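Putative glycosidase ph117-related (Bacteroides thetaiotaomicron, PDB 5A7V) probably acts on beta-mannosides as a member of glycoside hydrolase family 130, and binds mannopyranose in a pocket of its five-bladed beta-propeller. Local coordinates at residues T58-P63 with K124-Y129; V69-N74 with Y92-K97; I168-I173 with K196-G201; F189-D194 with L242-P247. All coordinates share one frame; numbering follows the deposited sequence.

Contact 1: T58-P63 with K124-Y129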
# COMPACT_ATOMS: atom_id res chain seq x y z
N THR A 58 3.09 -10.28 -23.23
CA THR A 58 2.11 -11.11 -22.56
C THR A 58 0.71 -10.52 -22.77
O THR A 58 0.42 -9.37 -22.41
CB THR A 58 2.39 -11.22 -21.06
OG1 THR A 58 2.81 -9.95 -20.58
CG2 THR A 58 3.53 -12.20 -20.78
N LYS A 59 -0.17 -11.29 -23.35
CA LYS A 59 -1.50 -10.81 -23.67
C LYS A 59 -2.54 -11.54 -22.80
O LYS A 59 -2.30 -12.65 -22.32
CB LYS A 59 -1.79 -11.08 -25.17
CG LYS A 59 -0.76 -10.58 -26.16
CD LYS A 59 -0.69 -9.07 -26.14
CE LYS A 59 0.34 -8.54 -27.13
NZ LYS A 59 -0.13 -8.71 -28.54
N PHE A 60 -3.67 -10.88 -22.64
CA PHE A 60 -4.82 -11.33 -21.86
C PHE A 60 -6.05 -11.08 -22.68
O PHE A 60 -6.22 -9.97 -23.17
CB PHE A 60 -4.85 -10.41 -20.59
CG PHE A 60 -6.08 -10.48 -19.77
CD1 PHE A 60 -6.53 -11.70 -19.26
CD2 PHE A 60 -6.81 -9.32 -19.44
CE1 PHE A 60 -7.62 -11.76 -18.43
CE2 PHE A 60 -7.92 -9.42 -18.63
CZ PHE A 60 -8.33 -10.65 -18.14
N TYR A 61 -6.97 -12.06 -22.77
CA TYR A 61 -8.28 -11.78 -23.37
C TYR A 61 -9.14 -11.07 -22.33
O TYR A 61 -9.59 -11.68 -21.35
CB TYR A 61 -8.96 -13.07 -23.85
CG TYR A 61 -10.21 -12.83 -24.65
CD1 TYR A 61 -11.45 -12.74 -24.05
CD2 TYR A 61 -10.15 -12.69 -26.03
CE1 TYR A 61 -12.60 -12.55 -24.77
CE2 TYR A 61 -11.28 -12.51 -26.80
CZ TYR A 61 -12.51 -12.45 -26.17
OH TYR A 61 -13.62 -12.27 -26.96
N CYS A 62 -9.35 -9.78 -22.52
CA CYS A 62 -10.05 -8.97 -21.55
C CYS A 62 -11.54 -9.25 -21.73
O CYS A 62 -12.12 -9.05 -22.81
CB CYS A 62 -9.76 -7.47 -21.77
SG CYS A 62 -10.83 -6.41 -20.77
N PRO A 63 -12.22 -9.69 -20.64
CA PRO A 63 -13.65 -10.00 -20.78
C PRO A 63 -14.53 -8.78 -20.94
O PRO A 63 -15.69 -8.93 -21.33
CB PRO A 63 -13.99 -10.77 -19.47
CG PRO A 63 -12.98 -10.24 -18.50
CD PRO A 63 -11.72 -9.99 -19.29
N LYS A 124 1.31 -15.41 -16.59
CA LYS A 124 1.25 -14.65 -17.87
C LYS A 124 -0.04 -13.90 -18.11
O LYS A 124 -0.13 -13.05 -19.01
CB LYS A 124 1.56 -15.56 -19.06
CG LYS A 124 2.99 -16.07 -19.06
CD LYS A 124 3.19 -17.19 -20.09
CE LYS A 124 4.66 -17.51 -20.23
NZ LYS A 124 5.22 -18.07 -18.96
N THR A 125 -1.03 -14.13 -17.26
CA THR A 125 -2.31 -13.42 -17.32
C THR A 125 -2.67 -12.93 -15.88
O THR A 125 -2.23 -13.55 -14.88
CB THR A 125 -3.44 -14.29 -17.87
OG1 THR A 125 -3.62 -15.46 -17.05
CG2 THR A 125 -3.15 -14.79 -19.28
N PRO A 126 -3.48 -11.88 -15.80
CA PRO A 126 -3.81 -11.32 -14.46
C PRO A 126 -4.79 -12.24 -13.70
O PRO A 126 -5.46 -13.06 -14.32
CB PRO A 126 -4.43 -9.95 -14.81
CG PRO A 126 -5.05 -10.20 -16.18
CD PRO A 126 -4.06 -11.07 -16.89
N VAL A 127 -4.84 -12.03 -12.39
CA VAL A 127 -5.73 -12.81 -11.50
C VAL A 127 -6.92 -12.02 -11.03
O VAL A 127 -7.86 -12.60 -10.46
CB VAL A 127 -5.00 -13.38 -10.26
CG1 VAL A 127 -3.90 -14.33 -10.70
CG2 VAL A 127 -4.46 -12.29 -9.37
N PHE A 128 -6.94 -10.68 -11.20
CA PHE A 128 -8.02 -9.85 -10.69
C PHE A 128 -8.16 -8.66 -11.63
O PHE A 128 -7.15 -8.00 -11.96
CB PHE A 128 -7.70 -9.39 -9.26
CG PHE A 128 -8.85 -8.74 -8.53
CD1 PHE A 128 -9.92 -9.53 -8.09
CD2 PHE A 128 -8.86 -7.40 -8.21
CE1 PHE A 128 -10.98 -8.96 -7.39
CE2 PHE A 128 -9.89 -6.81 -7.51
CZ PHE A 128 -10.96 -7.60 -7.07
N TYR A 129 -9.38 -8.38 -12.08
CA TYR A 129 -9.59 -7.43 -13.17
C TYR A 129 -11.04 -7.06 -13.29
O TYR A 129 -11.93 -7.85 -12.82
CB TYR A 129 -9.08 -8.04 -14.49
CG TYR A 129 -9.38 -9.54 -14.71
CD1 TYR A 129 -10.62 -9.98 -15.17
CD2 TYR A 129 -8.46 -10.49 -14.36
CE1 TYR A 129 -10.90 -11.34 -15.28
CE2 TYR A 129 -8.69 -11.85 -14.51
CZ TYR A 129 -9.92 -12.27 -14.98
OH TYR A 129 -10.18 -13.61 -15.15
O HOH W 1 -0.03 -13.95 -21.72

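Contact 2: V69-N74 with Y92-K97. With MAN (alpha-D-mannopyranose), chain D; BMA (beta-D-mannopyranose), chain C.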
# COMPACT_ATOMS: atom_id res chain seq x y z
N VAL A 69 -5.38 -7.87 -24.88
CA VAL A 69 -4.68 -6.66 -24.47
C VAL A 69 -3.35 -7.02 -23.84
O VAL A 69 -3.23 -8.03 -23.16
CB VAL A 69 -5.52 -5.81 -23.48
CG1 VAL A 69 -6.84 -5.44 -24.07
CG2 VAL A 69 -5.74 -6.49 -22.16
N ALA A 70 -2.33 -6.16 -24.08
CA ALA A 70 -1.03 -6.32 -23.45
C ALA A 70 -1.11 -5.68 -22.04
O ALA A 70 -0.76 -4.51 -21.79
CB ALA A 70 0.07 -5.72 -24.32
N TRP A 71 -1.65 -6.49 -21.13
CA TRP A 71 -2.13 -6.02 -19.83
C TRP A 71 -1.07 -5.52 -18.87
O TRP A 71 -1.41 -4.84 -17.89
CB TRP A 71 -2.93 -7.17 -19.17
CG TRP A 71 -2.09 -8.36 -18.79
CD1 TRP A 71 -1.68 -9.37 -19.61
CD2 TRP A 71 -1.51 -8.63 -17.51
NE1 TRP A 71 -0.91 -10.27 -18.92
CE2 TRP A 71 -0.80 -9.85 -17.61
CE3 TRP A 71 -1.57 -7.99 -16.27
CZ2 TRP A 71 -0.13 -10.43 -16.53
CZ3 TRP A 71 -0.91 -8.55 -15.21
CH2 TRP A 71 -0.21 -9.77 -15.33
N GLU A 72 0.19 -5.86 -19.10
CA GLU A 72 1.29 -5.40 -18.22
C GLU A 72 2.43 -4.74 -19.00
O GLU A 72 3.60 -4.78 -18.56
CB GLU A 72 1.78 -6.55 -17.33
CG GLU A 72 2.25 -7.75 -18.12
CD GLU A 72 2.81 -8.90 -17.29
OE1 GLU A 72 2.95 -8.72 -16.06
OE2 GLU A 72 3.10 -10.00 -17.87
N SER A 73 2.06 -4.14 -20.12
CA SER A 73 3.04 -3.62 -21.03
C SER A 73 3.50 -2.20 -20.70
O SER A 73 4.57 -1.79 -21.18
CB SER A 73 2.52 -3.64 -22.46
OG SER A 73 1.39 -2.80 -22.63
N ASN A 74 2.73 -1.46 -19.92
CA ASN A 74 3.07 -0.04 -19.66
C ASN A 74 3.86 0.13 -18.38
O ASN A 74 4.95 0.65 -18.38
CB ASN A 74 1.80 0.81 -19.69
CG ASN A 74 1.93 2.07 -20.51
OD1 ASN A 74 3.00 2.50 -20.92
ND2 ASN A 74 0.78 2.67 -20.77
N TYR A 92 0.61 -7.51 -8.17
CA TYR A 92 1.12 -6.21 -8.63
C TYR A 92 0.10 -5.49 -9.50
O TYR A 92 -0.58 -6.10 -10.34
CB TYR A 92 2.47 -6.32 -9.35
CG TYR A 92 2.56 -7.31 -10.51
CD1 TYR A 92 2.88 -8.68 -10.30
CD2 TYR A 92 2.33 -6.92 -11.83
CE1 TYR A 92 3.01 -9.55 -11.36
CE2 TYR A 92 2.48 -7.80 -12.88
CZ TYR A 92 2.84 -9.10 -12.65
OH TYR A 92 2.97 -10.00 -13.70
N ARG A 93 0.01 -4.17 -9.32
CA ARG A 93 -0.82 -3.34 -10.20
C ARG A 93 -0.15 -3.27 -11.58
O ARG A 93 0.96 -2.78 -11.67
CB ARG A 93 -0.98 -1.94 -9.61
CG ARG A 93 -1.85 -1.03 -10.44
CD ARG A 93 -1.96 0.38 -9.89
NE ARG A 93 -2.70 1.25 -10.76
CZ ARG A 93 -2.95 2.54 -10.52
NH1 ARG A 93 -2.68 3.09 -9.33
NH2 ARG A 93 -3.46 3.30 -11.49
N ALA A 94 -0.86 -3.64 -12.62
CA ALA A 94 -0.36 -3.63 -13.97
C ALA A 94 -1.26 -2.81 -14.84
O ALA A 94 -2.50 -2.90 -14.78
CB ALA A 94 -0.30 -5.04 -14.52
N GLU A 95 -0.65 -1.94 -15.66
CA GLU A 95 -1.37 -1.09 -16.60
C GLU A 95 -1.03 -1.41 -18.05
O GLU A 95 0.15 -1.68 -18.37
CB GLU A 95 -1.10 0.40 -16.33
CG GLU A 95 -1.77 0.90 -15.06
CD GLU A 95 -1.48 2.37 -14.79
OE1 GLU A 95 -0.37 2.86 -15.19
OE2 GLU A 95 -2.37 3.02 -14.16
N ASP A 96 -2.08 -1.39 -18.87
CA ASP A 96 -2.00 -1.55 -20.33
C ASP A 96 -1.77 -0.19 -21.01
O ASP A 96 -1.51 0.82 -20.31
CB ASP A 96 -3.26 -2.30 -20.82
CG ASP A 96 -4.54 -1.51 -20.66
OD1 ASP A 96 -4.53 -0.29 -20.39
OD2 ASP A 96 -5.62 -2.14 -20.89
N LYS A 97 -1.86 -0.17 -22.34
CA LYS A 97 -1.61 1.06 -23.13
C LYS A 97 -2.92 1.67 -23.68
O LYS A 97 -2.93 2.33 -24.74
CB LYS A 97 -0.59 0.77 -24.24
CG LYS A 97 0.80 0.48 -23.69
CD LYS A 97 1.82 0.22 -24.77
CE LYS A 97 3.18 -0.09 -24.16
NZ LYS A 97 4.26 -0.17 -25.17
C1 MAN D . -4.98 9.02 -9.16
C2 MAN D . -3.85 8.15 -8.79
C3 MAN D . -3.84 7.08 -9.85
C4 MAN D . -5.17 6.36 -10.04
C5 MAN D . -6.32 7.35 -10.14
C6 MAN D . -7.66 6.72 -9.85
O1 MAN D . -4.81 9.83 -10.26
O2 MAN D . -4.05 7.49 -7.54
O3 MAN D . -2.87 6.05 -9.59
O4 MAN D . -5.14 5.59 -11.26
O5 MAN D . -6.20 8.40 -9.20
O6 MAN D . -7.73 6.12 -8.55
C1 BMA C . -4.80 9.05 -9.15
C2 BMA C . -3.69 8.00 -9.05
C3 BMA C . -3.89 6.97 -10.14
C4 BMA C . -5.30 6.40 -10.07
C5 BMA C . -6.35 7.51 -9.94
C6 BMA C . -7.75 6.96 -9.71
O1 BMA C . -4.72 10.12 -8.23
O2 BMA C . -3.75 7.32 -7.79
O3 BMA C . -2.89 5.88 -10.10
O4 BMA C . -5.51 5.65 -11.28
O5 BMA C . -6.06 8.43 -8.87
O6 BMA C . -7.84 6.16 -8.53

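Contact 3: I168-I173 with K196-G201. With SO4 (sulfate ion), chain I.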
# COMPACT_ATOMS: atom_id res chain seq x y z
N ILE A 168 -15.26 8.38 -9.89
CA ILE A 168 -15.00 8.39 -8.45
C ILE A 168 -14.17 7.14 -8.10
O ILE A 168 -14.56 6.03 -8.45
CB ILE A 168 -16.32 8.38 -7.65
CG1 ILE A 168 -17.15 9.63 -7.95
CG2 ILE A 168 -16.03 8.29 -6.16
CD1 ILE A 168 -18.57 9.64 -7.39
N PRO A 169 -13.01 7.30 -7.43
CA PRO A 169 -12.27 6.15 -6.91
C PRO A 169 -12.91 5.69 -5.62
O PRO A 169 -13.22 6.50 -4.75
CB PRO A 169 -10.87 6.70 -6.63
CG PRO A 169 -11.04 8.16 -6.46
CD PRO A 169 -12.34 8.58 -7.09
N ARG A 170 -13.15 4.37 -5.47
CA ARG A 170 -13.77 3.86 -4.26
C ARG A 170 -12.95 2.73 -3.63
O ARG A 170 -12.50 1.81 -4.32
CB ARG A 170 -15.18 3.33 -4.53
CG ARG A 170 -16.18 4.37 -5.00
CD ARG A 170 -17.54 3.75 -5.29
NE ARG A 170 -18.62 4.72 -5.49
CZ ARG A 170 -18.89 5.31 -6.66
NH1 ARG A 170 -18.17 5.04 -7.73
NH2 ARG A 170 -19.91 6.15 -6.75
N LEU A 171 -12.79 2.80 -2.31
CA LEU A 171 -12.15 1.73 -1.54
C LEU A 171 -13.11 0.53 -1.44
O LEU A 171 -14.23 0.70 -0.95
CB LEU A 171 -11.82 2.23 -0.13
CG LEU A 171 -11.07 1.27 0.77
CD1 LEU A 171 -9.77 0.79 0.19
CD2 LEU A 171 -10.85 1.87 2.16
N ALA A 172 -12.65 -0.60 -1.94
CA ALA A 172 -13.48 -1.82 -2.02
C ALA A 172 -12.76 -3.01 -1.45
O ALA A 172 -11.58 -3.00 -1.18
CB ALA A 172 -13.90 -2.07 -3.46
N ILE A 173 -13.53 -4.11 -1.25
CA ILE A 173 -13.04 -5.33 -0.59
C ILE A 173 -13.28 -6.54 -1.51
O ILE A 173 -14.38 -6.66 -2.12
CB ILE A 173 -13.73 -5.59 0.77
CG1 ILE A 173 -13.75 -4.36 1.69
CG2 ILE A 173 -13.11 -6.79 1.45
CD1 ILE A 173 -12.37 -3.89 2.15
N LYS A 196 -24.45 6.69 3.36
CA LYS A 196 -23.89 8.07 3.27
C LYS A 196 -22.62 8.18 2.44
O LYS A 196 -22.45 9.16 1.70
CB LYS A 196 -23.65 8.61 4.69
CG LYS A 196 -23.02 10.02 4.84
CD LYS A 196 -23.03 10.41 6.32
CE LYS A 196 -22.37 11.73 6.63
NZ LYS A 196 -22.96 12.83 5.85
N PHE A 197 -21.71 7.20 2.59
CA PHE A 197 -20.38 7.27 1.96
C PHE A 197 -20.26 6.39 0.72
O PHE A 197 -19.15 6.18 0.25
CB PHE A 197 -19.28 7.00 2.99
CG PHE A 197 -19.28 7.99 4.16
CD1 PHE A 197 -18.92 9.30 3.96
CD2 PHE A 197 -19.61 7.60 5.43
CE1 PHE A 197 -18.91 10.17 5.05
CE2 PHE A 197 -19.61 8.47 6.52
CZ PHE A 197 -19.24 9.77 6.32
N PHE A 198 -21.37 5.90 0.15
CA PHE A 198 -21.26 5.10 -1.06
C PHE A 198 -20.50 5.85 -2.16
O PHE A 198 -19.69 5.26 -2.85
CB PHE A 198 -22.64 4.64 -1.57
CG PHE A 198 -22.56 3.72 -2.75
CD1 PHE A 198 -22.47 4.20 -4.04
CD2 PHE A 198 -22.58 2.34 -2.57
CE1 PHE A 198 -22.37 3.35 -5.11
CE2 PHE A 198 -22.49 1.49 -3.64
CZ PHE A 198 -22.39 1.99 -4.91
N ASN A 199 -20.80 7.15 -2.32
CA ASN A 199 -20.18 7.98 -3.34
C ASN A 199 -18.94 8.72 -2.88
O ASN A 199 -18.47 9.63 -3.59
CB ASN A 199 -21.18 8.96 -3.95
CG ASN A 199 -22.32 8.28 -4.63
OD1 ASN A 199 -22.13 7.24 -5.32
ND2 ASN A 199 -23.51 8.86 -4.49
N LEU A 200 -18.39 8.35 -1.72
CA LEU A 200 -17.14 8.97 -1.24
C LEU A 200 -15.96 8.53 -2.07
O LEU A 200 -15.74 7.33 -2.31
CB LEU A 200 -16.90 8.56 0.21
CG LEU A 200 -15.60 9.04 0.87
CD1 LEU A 200 -15.66 10.53 1.08
CD2 LEU A 200 -15.37 8.30 2.16
N GLY A 201 -15.18 9.51 -2.56
CA GLY A 201 -13.90 9.20 -3.19
C GLY A 201 -12.91 8.83 -2.10
O GLY A 201 -12.62 9.60 -1.17
S SO4 I . -20.42 6.97 -10.27
O1 SO4 I . -19.00 6.76 -9.96
O2 SO4 I . -21.00 5.75 -10.91
O3 SO4 I . -20.54 8.15 -11.17
O4 SO4 I . -21.22 7.18 -9.04

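Contact 4: F189-D194 with L242-P247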
# COMPACT_ATOMS: atom_id res chain seq x y z
N PHE A 189 -17.50 1.10 2.19
CA PHE A 189 -18.39 2.01 2.92
C PHE A 189 -19.77 2.12 2.24
O PHE A 189 -20.52 3.09 2.45
CB PHE A 189 -17.75 3.38 3.08
CG PHE A 189 -16.37 3.32 3.64
CD1 PHE A 189 -16.06 2.56 4.74
CD2 PHE A 189 -15.32 4.03 3.03
CE1 PHE A 189 -14.76 2.48 5.24
CE2 PHE A 189 -14.05 3.98 3.54
CZ PHE A 189 -13.75 3.23 4.65
N ALA A 190 -20.14 1.10 1.45
CA ALA A 190 -21.46 1.13 0.80
C ALA A 190 -22.65 1.19 1.77
O ALA A 190 -23.62 1.89 1.52
CB ALA A 190 -21.64 -0.09 -0.09
N LYS A 191 -22.57 0.40 2.83
CA LYS A 191 -23.75 0.15 3.67
C LYS A 191 -23.90 1.11 4.86
O LYS A 191 -25.02 1.44 5.26
CB LYS A 191 -23.64 -1.29 4.21
CG LYS A 191 -24.80 -1.85 5.00
CD LYS A 191 -24.62 -3.35 5.27
CE LYS A 191 -23.89 -3.66 6.58
NZ LYS A 191 -24.55 -4.82 7.24
N ALA A 192 -22.76 1.49 5.47
CA ALA A 192 -22.81 2.21 6.74
C ALA A 192 -23.60 3.53 6.64
O ALA A 192 -23.62 4.19 5.61
CB ALA A 192 -21.37 2.51 7.20
N TYR A 193 -24.23 3.92 7.74
CA TYR A 193 -24.91 5.20 7.84
C TYR A 193 -25.91 5.38 6.68
O TYR A 193 -25.95 6.44 6.04
CB TYR A 193 -23.91 6.36 7.91
CG TYR A 193 -22.90 6.24 9.05
CD1 TYR A 193 -23.29 6.31 10.38
CD2 TYR A 193 -21.55 6.06 8.80
CE1 TYR A 193 -22.35 6.18 11.41
CE2 TYR A 193 -20.63 5.92 9.82
CZ TYR A 193 -21.00 6.00 11.11
OH TYR A 193 -20.02 5.86 12.09
N ASP A 194 -26.68 4.32 6.37
CA ASP A 194 -27.72 4.36 5.33
C ASP A 194 -27.13 4.78 3.97
O ASP A 194 -27.75 5.53 3.21
CB ASP A 194 -28.88 5.28 5.76
CG ASP A 194 -30.12 5.11 4.91
OD1 ASP A 194 -30.37 3.99 4.42
OD2 ASP A 194 -30.85 6.11 4.72
N LEU A 242 -15.57 -8.12 7.91
CA LEU A 242 -14.42 -7.87 7.02
C LEU A 242 -14.76 -7.27 5.67
O LEU A 242 -13.84 -6.82 4.97
CB LEU A 242 -13.52 -9.10 6.83
CG LEU A 242 -12.82 -9.52 8.12
CD1 LEU A 242 -12.38 -10.96 8.03
CD2 LEU A 242 -11.61 -8.61 8.41
N VAL A 243 -16.04 -7.09 5.36
CA VAL A 243 -16.46 -6.58 4.06
C VAL A 243 -17.25 -5.28 4.16
O VAL A 243 -17.05 -4.40 3.32
CB VAL A 243 -17.21 -7.65 3.21
CG1 VAL A 243 -16.26 -8.79 2.94
CG2 VAL A 243 -18.48 -8.20 3.86
N ASN A 244 -18.11 -5.15 5.18
CA ASN A 244 -18.85 -3.91 5.44
C ASN A 244 -18.16 -3.16 6.58
O ASN A 244 -18.10 -3.64 7.72
CB ASN A 244 -20.31 -4.20 5.79
CG ASN A 244 -21.05 -4.86 4.64
OD1 ASN A 244 -21.19 -4.27 3.55
ND2 ASN A 244 -21.50 -6.08 4.84
N TRP A 245 -17.63 -1.98 6.26
CA TRP A 245 -16.84 -1.16 7.21
C TRP A 245 -17.59 0.11 7.59
O TRP A 245 -18.25 0.72 6.74
CB TRP A 245 -15.47 -0.83 6.57
CG TRP A 245 -14.62 -2.05 6.39
CD1 TRP A 245 -14.64 -2.96 5.33
CD2 TRP A 245 -13.65 -2.57 7.33
NE1 TRP A 245 -13.76 -3.96 5.57
CE2 TRP A 245 -13.13 -3.77 6.78
CE3 TRP A 245 -13.18 -2.15 8.59
CZ2 TRP A 245 -12.15 -4.52 7.42
CZ3 TRP A 245 -12.26 -2.92 9.24
CH2 TRP A 245 -11.75 -4.10 8.67
N THR A 246 -17.47 0.50 8.87
CA THR A 246 -18.16 1.65 9.42
C THR A 246 -17.11 2.68 9.83
O THR A 246 -16.36 2.45 10.78
CB THR A 246 -19.03 1.22 10.60
OG1 THR A 246 -19.99 0.25 10.16
CG2 THR A 246 -19.74 2.42 11.23
N PRO A 247 -17.00 3.80 9.06
CA PRO A 247 -16.02 4.81 9.43
C PRO A 247 -16.29 5.44 10.78
O PRO A 247 -17.45 5.57 11.18
CB PRO A 247 -16.12 5.86 8.32
CG PRO A 247 -16.76 5.20 7.18
CD PRO A 247 -17.69 4.14 7.80
O HOH W 2 -20.36 -1.76 2.90
O HOH W 3 -20.35 -0.14 5.19

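Contact 1: T58-P63 with K124-Y129
Pro-126 spreads over one face of the Phe-60 ring, the kind of proline–aromatic pairing by which a loop can be held to a strand without a direct hydrogen bond. Its CG sits 3.5 Å from the centroid of the Phe-60 ring and just 3° off the ring normal, a well-centred CH-pi contact, while Pro-126 CD reaches to 3.5 Å from Phe-60 CD1. On the opposite face of the phenyl ring lies the backbone N of Cys-62, offset toward the rim. The far end of the same ring turns its edge to Tyr-129 in a tilted T-shaped stack: the centroids of the Phe-60 and Tyr-129 rings are 4.8 Å apart and their planes meet at 57°. Phe-60 CZ stands over the centre of the tyrosine ring, carried there because CG lies opposite the backbone N (chi1 168°). Pro-63 extends the apolar row, its CG 4.0 Å from Tyr-129 CE1. At the other end of the contact the character changes. One water joins two carbonyls, lying 2.7 Å from Lys-59 O and 2.9 Å from Lys-124 O, and the latter oxygen also accepts a bond from Trp-71 NE1. The contact thus fixes the small hairpin of strands 60-62 and 67-69 against the loop that follows strand 121-122. With no direct hydrogen bond between the segments, cohesion rests on pi faces meeting C-H groups, and those of the proline ring, polarised at CD by the adjacent nitrogen, are probably well suited to that role; the water spans carbonyls that could not bond to each other.

Contact 2: V69-N74 with Y92-K97
Tyr-92 and Glu-72 converge because each holds CG between its backbone N and carbonyl carbon (chi1 53° and 58°), after which the glutamate runs on extended. The phenol donates to the carboxylate, Tyr-92 OH to Glu-72 OE1 at 2.7 Å, meeting the oxygen on its syn side at the ring edge, with carboxylate and ring only 8° from coplanar. Glu-72 CG lies over a face of the Trp-71 indole, whose six-membered end packs on strand 87-95, CZ3 of Trp-71 being 3.6 Å from Ala-94 CB. Further along, backbone and side chain of one residue grip consecutive carbonyls: Asn-74 N binds Glu-95 O at 3.0 Å, and Asn-74 ND2 binds Asp-96 O at 3.0 Å from above the carbonyl plane. The type I turn from Ala-70 to Ser-73, just before this residue, is tightened by Ser-73 OG, 2.9 Å from Ala-70 O. On strand 87-95 alternation sends Arg-93 the other way, into the sugar pocket, where its NH1 donates to O3 of the mannose in either modelled anomer and also pairs with Asp-146. The buried Glu-72 carboxylate is satisfied several times over: Arg-122 forms a salt bridge with OE1 and also bonds to Tyr-92 OH, while Thr-58 bonds to OE2. Such a network would probably keep the carboxylate ionised and the phenol fixed in rotation.

Contact 3: I168-I173 with K196-G201
The Arg-170 guanidinium has Ile-168 CG2 over one face, 4.1 Å above its plane, and Phe-198, Asn-199 and a sulfate ion around its edge. NE donates to Phe-198 O at 2.9 Å, nearly straight at 159°, and NH2 to Asn-199 OD1, also at 2.9 Å; both acceptors lie close to the guanidinium plane. The Asn-199 amide is itself turned steeply, 70° from that plane, although the two side chains run side by side in the same direction. The sulfate, probably from the crystallisation liquor, takes a two-pronged grip: Arg-170 NH1 binds its O1 at 2.9 Å and NH2 its O4 at 2.8 Å, while His-167 and Asn-165 also bond to the ion. Four of the five guanidinium N-H groups are thereby used. The arginine chain is extended as far as NE, and a final twist (chi4 85°) turns the plane so that its edge faces the 196-201 loop. That loop presents the acceptors from a type I turn, closed by Leu-200 N to Phe-197 O at 3.0 Å. Beyond it the backbones come close in a CA-H...O contact, with Gly-201 CA 3.2 Å from Pro-169 O, and Ile-168 CG2 packs near the same glycine. Cys-202 continues the association through a backbone hydrogen bond with Pro-169. Here a strand of a four-stranded antiparallel propeller blade is tied to the connection leading into the next sheet, and Pro-169, at the pocket end of that strand, lines the mannose site of the five-bladed beta-propeller expected for this family.

Contact 4: F189-D194 with L242-P247
Phe-189 and Pro-247 form the close-packed half of this contact between two propeller sheets, where the link leaving strand 183-187 meets the short edge strand 246-247. Pro-247 CG lies over the phenyl face, displaced toward the rim, 4.0 Å from the centroid of the Phe-189 ring and 24° off its normal. Trp-245 meets the ring in two ways: its carbonyl oxygen lies at the edge, in the ring plane, and its CB packs 3.6 Å from Phe-189 CE1. The Ala-192 methyl packs against the same carbonyl, CB being 3.6 Å from Trp-245 O. Around Lys-191 and Asn-244 the fit is wetter and looser. The lysine chain, bent near its end, crosses the amide at about a right angle, with Lys-191 CE 3.6 Å from Asn-244 CG. Two waters bridge the segments here: one links Lys-191 N to Asn-244 OD1, the other joins backbone to backbone, 2.9 Å from Ala-192 N and 2.7 Å from Trp-245 O. At the exposed flank Tyr-193 crosses Thr-246 steeply, passing its CG2, and makes the one direct hydrogen bond between the segments, its OH donating to Pro-247 O at 2.7 Å, almost exactly along the C=O axis.

In the fold
The four contacts form two pairs at different places around the propeller. Contacts 1 and 2 have centres 9 Å apart and touch, contact 2 being nested along the chain within the loop closed by contact 1; Phe-60 also packs against Trp-71. Contacts 3 and 4, centres 10 Å apart, alternate along the chain and meet where Ile-173 packs on the 242-247 segment and Phe-198 on Ala-190. Between the pairs, contacts 2 and 3 have centres 24 Å apart, yet both reach the mannose site: Arg-93 binds the sugar, and the Pro-169 side chain is about 4 Å from it. Contact 4 stands farther out: the side chain of Phe-189 is about 14 Å from the bound MAN (alpha-D-mannopyranose).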